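Local coordinates for hypothetical protein PH1109 (Pyrococcus horikoshii, PDB 2D59), which is of unknown function but belongs to the CoA-binding domain family, with a Rossmann-like fold built on a five-stranded parallel sheet, at residues A[93-98]-A[117-122]. Sequence-based numbering, arbitrary orientation.
Sequences YVEQAI and SKKADE
Lys-119 and Glu-95 meet across the contact in a salt bridge, in which the ammonium NZ of Lys-119 donates a hydrogen bond to OE1 of Glu-95 at 3.0 Å. NZ meets OE1 on its anti side, tilted 19° out of the carboxylate plane. Lys-119 leaves its helix with CG anti to the backbone N, then bends at chi3 (-64°), and this turn carries NZ to the carboxylate; Glu-95 reaches it with an extended chain. The two side chains slant across one another, and their methylenes also approach, Glu-95 CG lying 4.0 Å from Lys-119 CD.

Deeper in, CG1 of Val-94 rests 3.6 Å from CB of Ala-120. Within the two segments, Lys-119 and Val-94 bury the most surface in the contact. Val-94 CA and Ala-120 CA are 6.2 Å apart, a close approach consistent with the small side chain of Ala-120. Segments 93-98 and 117-122 belong to successive helices of a Rossmann-like alternation, helix 87-100 leading into strand 104-107 and helix 114-122 into strand 126-129. Their local axes run almost parallel, 11° apart with a closest approach of 9.4 Å, as expected for neighbours on one face of a parallel sheet. Ala-120 also touches Val-105 of the strand beneath. One turn after Val-94, Ile-98 brings CD1 to 3.9 Å from CA of Ala-120, while its side chain also touches Ala-123 and Leu-125 in the loop that follows helix 114-122.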
ATOM      1  N   TYR A  93      -3.293  10.110   4.829  1.00 31.48           N
ATOM      2  CA  TYR A  93      -3.410   9.254   3.658  1.00 28.81           C
ATOM      3  C   TYR A  93      -4.614   8.323   3.701  1.00 30.04           C
ATOM      4  O   TYR A  93      -5.127   7.919   2.658  1.00 29.78           O
ATOM      5  CB  TYR A  93      -2.117   8.460   3.460  1.00 27.80           C
ATOM      6  CG  TYR A  93      -0.966   9.344   3.043  1.00 26.07           C
ATOM      7  CD1 TYR A  93       0.089   9.608   3.913  1.00 24.26           C
ATOM      8  CD2 TYR A  93      -0.959   9.960   1.792  1.00 30.69           C
ATOM      9  CE1 TYR A  93       1.125  10.467   3.546  1.00 26.15           C
ATOM     10  CE2 TYR A  93       0.066  10.817   1.418  1.00 27.32           C
ATOM     11  CZ  TYR A  93       1.104  11.068   2.298  1.00 28.65           C
ATOM     12  OH  TYR A  93       2.117  11.924   1.934  1.00 33.86           O
ATOM     13  N   VAL A  94      -5.067   7.976   4.903  1.00 28.69           N
ATOM     14  CA  VAL A  94      -6.237   7.118   5.032  1.00 30.71           C
ATOM     15  C   VAL A  94      -7.452   7.927   4.592  1.00 30.47           C
ATOM     16  O   VAL A  94      -8.321   7.426   3.884  1.00 30.56           O
ATOM     17  CB  VAL A  94      -6.444   6.647   6.488  1.00 32.59           C
ATOM     18  CG1 VAL A  94      -7.810   5.989   6.637  1.00 33.58           C
ATOM     19  CG2 VAL A  94      -5.353   5.664   6.869  1.00 35.77           C
ATOM     20  N   GLU A  95      -7.502   9.185   5.020  1.00 33.07           N
ATOM     21  CA  GLU A  95      -8.595  10.073   4.657  1.00 36.52           C
ATOM     22  C   GLU A  95      -8.629  10.217   3.139  1.00 35.86           C
ATOM     23  O   GLU A  95      -9.700  10.272   2.533  1.00 36.29           O
ATOM     24  CB  GLU A  95      -8.404  11.437   5.326  1.00 37.39           C
ATOM     25  CG  GLU A  95      -8.516  11.381   6.844  1.00 40.61           C
ATOM     26  CD  GLU A  95      -8.207  12.705   7.517  1.00 43.61           C
ATOM     27  OE1 GLU A  95      -8.374  12.794   8.752  1.00 43.89           O
ATOM     28  OE2 GLU A  95      -7.795  13.654   6.818  1.00 46.46           O
ATOM     29  N   GLN A  96      -7.447  10.269   2.531  1.00 34.06           N
ATOM     30  CA  GLN A  96      -7.331  10.376   1.082  1.00 32.61           C
ATOM     31  C   GLN A  96      -7.836   9.092   0.439  1.00 33.49           C
ATOM     32  O   GLN A  96      -8.605   9.126  -0.520  1.00 34.39           O
ATOM     33  CB  GLN A  96      -5.873  10.606   0.680  1.00 32.43           C
ATOM     34  CG  GLN A  96      -5.382  12.030   0.855  1.00 33.48           C
ATOM     35  CD  GLN A  96      -3.906  12.166   0.550  1.00 32.40           C
ATOM     36  OE1 GLN A  96      -3.372  11.464  -0.312  1.00 35.67           O
ATOM     37  NE2 GLN A  96      -3.237  13.076   1.246  1.00 35.23           N
ATOM     38  N   ALA A  97      -7.392   7.957   0.970  1.00 32.71           N
ATOM     39  CA  ALA A  97      -7.806   6.656   0.455  1.00 31.36           C
ATOM     40  C   ALA A  97      -9.326   6.543   0.513  1.00 32.28           C
ATOM     41  O   ALA A  97      -9.949   5.985  -0.386  1.00 29.39           O
ATOM     42  CB  ALA A  97      -7.165   5.540   1.279  1.00 31.34           C
ATOM     43  N   ILE A  98      -9.911   7.079   1.580  1.00 33.87           N
ATOM     44  CA  ILE A  98     -11.357   7.046   1.760  1.00 35.74           C
ATOM     45  C   ILE A  98     -12.021   7.834   0.649  1.00 33.92           C
ATOM     46  O   ILE A  98     -12.963   7.361   0.020  1.00 35.48           O
ATOM     47  CB  ILE A  98     -11.784   7.673   3.104  1.00 35.96           C
ATOM     48  CG1 ILE A  98     -11.145   6.903   4.254  1.00 35.01           C
ATOM     49  CG2 ILE A  98     -13.296   7.623   3.254  1.00 35.85           C
ATOM     50  CD1 ILE A  98     -11.479   5.433   4.238  1.00 42.09           C
ATOM     51  N   SER A 117      -6.526   3.502  11.240  1.00 25.23           N
ATOM     52  CA  SER A 117      -7.101   2.223  10.845  1.00 23.25           C
ATOM     53  C   SER A 117      -8.588   2.180  11.168  1.00 25.09           C
ATOM     54  O   SER A 117      -9.389   1.669  10.386  1.00 24.35           O
ATOM     55  CB  SER A 117      -6.391   1.080  11.573  1.00 22.43           C
ATOM     56  OG  SER A 117      -6.970  -0.170  11.249  1.00 29.20           O
ATOM     57  N   LYS A 118      -8.955   2.723  12.325  1.00 25.94           N
ATOM     58  CA  LYS A 118     -10.350   2.737  12.747  1.00 24.03           C
ATOM     59  C   LYS A 118     -11.211   3.513  11.757  1.00 26.53           C
ATOM     60  O   LYS A 118     -12.282   3.056  11.364  1.00 30.13           O
ATOM     61  CB  LYS A 118     -10.477   3.357  14.139  1.00 28.32           C
ATOM     62  CG  LYS A 118     -11.897   3.382  14.678  1.00 30.69           C
ATOM     63  CD  LYS A 118     -11.933   3.952  16.087  1.00 32.80           C
ATOM     64  CE  LYS A 118     -13.350   3.979  16.637  1.00 36.15           C
ATOM     65  NZ  LYS A 118     -13.396   4.489  18.037  1.00 33.39           N
ATOM     66  N   LYS A 119     -10.737   4.686  11.352  1.00 28.99           N
ATOM     67  CA  LYS A 119     -11.481   5.504  10.403  1.00 31.71           C
ATOM     68  C   LYS A 119     -11.643   4.744   9.092  1.00 29.79           C
ATOM     69  O   LYS A 119     -12.723   4.726   8.499  1.00 31.51           O
ATOM     70  CB  LYS A 119     -10.756   6.830  10.160  1.00 32.16           C
ATOM     71  CG  LYS A 119     -11.494   7.783   9.229  1.00 38.23           C
ATOM     72  CD  LYS A 119     -10.822   9.146   9.177  1.00 43.18           C
ATOM     73  CE  LYS A 119     -10.875   9.841  10.528  1.00 44.32           C
ATOM     74  NZ  LYS A 119     -10.217  11.177  10.491  1.00 47.37           N
ATOM     75  N   ALA A 120     -10.567   4.103   8.648  1.00 29.25           N
ATOM     76  CA  ALA A 120     -10.604   3.336   7.411  1.00 29.35           C
ATOM     77  C   ALA A 120     -11.632   2.214   7.519  1.00 26.91           C
ATOM     78  O   ALA A 120     -12.413   1.982   6.598  1.00 28.37           O
ATOM     79  CB  ALA A 120      -9.228   2.756   7.116  1.00 26.73           C
ATOM     80  N   ASP A 121     -11.626   1.520   8.655  1.00 26.97           N
ATOM     81  CA  ASP A 121     -12.552   0.418   8.880  1.00 27.33           C
ATOM     82  C   ASP A 121     -13.999   0.894   8.902  1.00 29.38           C
ATOM     83  O   ASP A 121     -14.872   0.266   8.310  1.00 35.32           O
ATOM     84  CB  ASP A 121     -12.222  -0.297  10.194  1.00 34.06           C
ATOM     85  CG  ASP A 121     -13.214  -1.402  10.525  1.00 33.86           C
ATOM     86  OD1 ASP A 121     -13.484  -2.252   9.648  1.00 34.52           O
ATOM     87  OD2 ASP A 121     -13.720  -1.424  11.667  1.00 37.30           O
ATOM     88  N   GLU A 122     -14.249   2.005   9.588  1.00 32.33           N
ATOM     89  CA  GLU A 122     -15.600   2.546   9.669  1.00 35.15           C
ATOM     90  C   GLU A 122     -16.088   2.994   8.294  1.00 37.26           C
ATOM     91  O   GLU A 122     -17.290   3.136   8.067  1.00 37.08           O
ATOM     92  CB  GLU A 122     -15.642   3.726  10.642  1.00 34.94           C
ATOM     93  CG  GLU A 122     -15.282   3.357  12.072  1.00 41.78           C
ATOM     94  CD  GLU A 122     -15.442   4.517  13.035  1.00 45.65           C
ATOM     95  OE1 GLU A 122     -14.828   5.580  12.800  1.00 48.62           O
ATOM     96  OE2 GLU A 122     -16.181   4.364  14.029  1.00 49.44           O
TER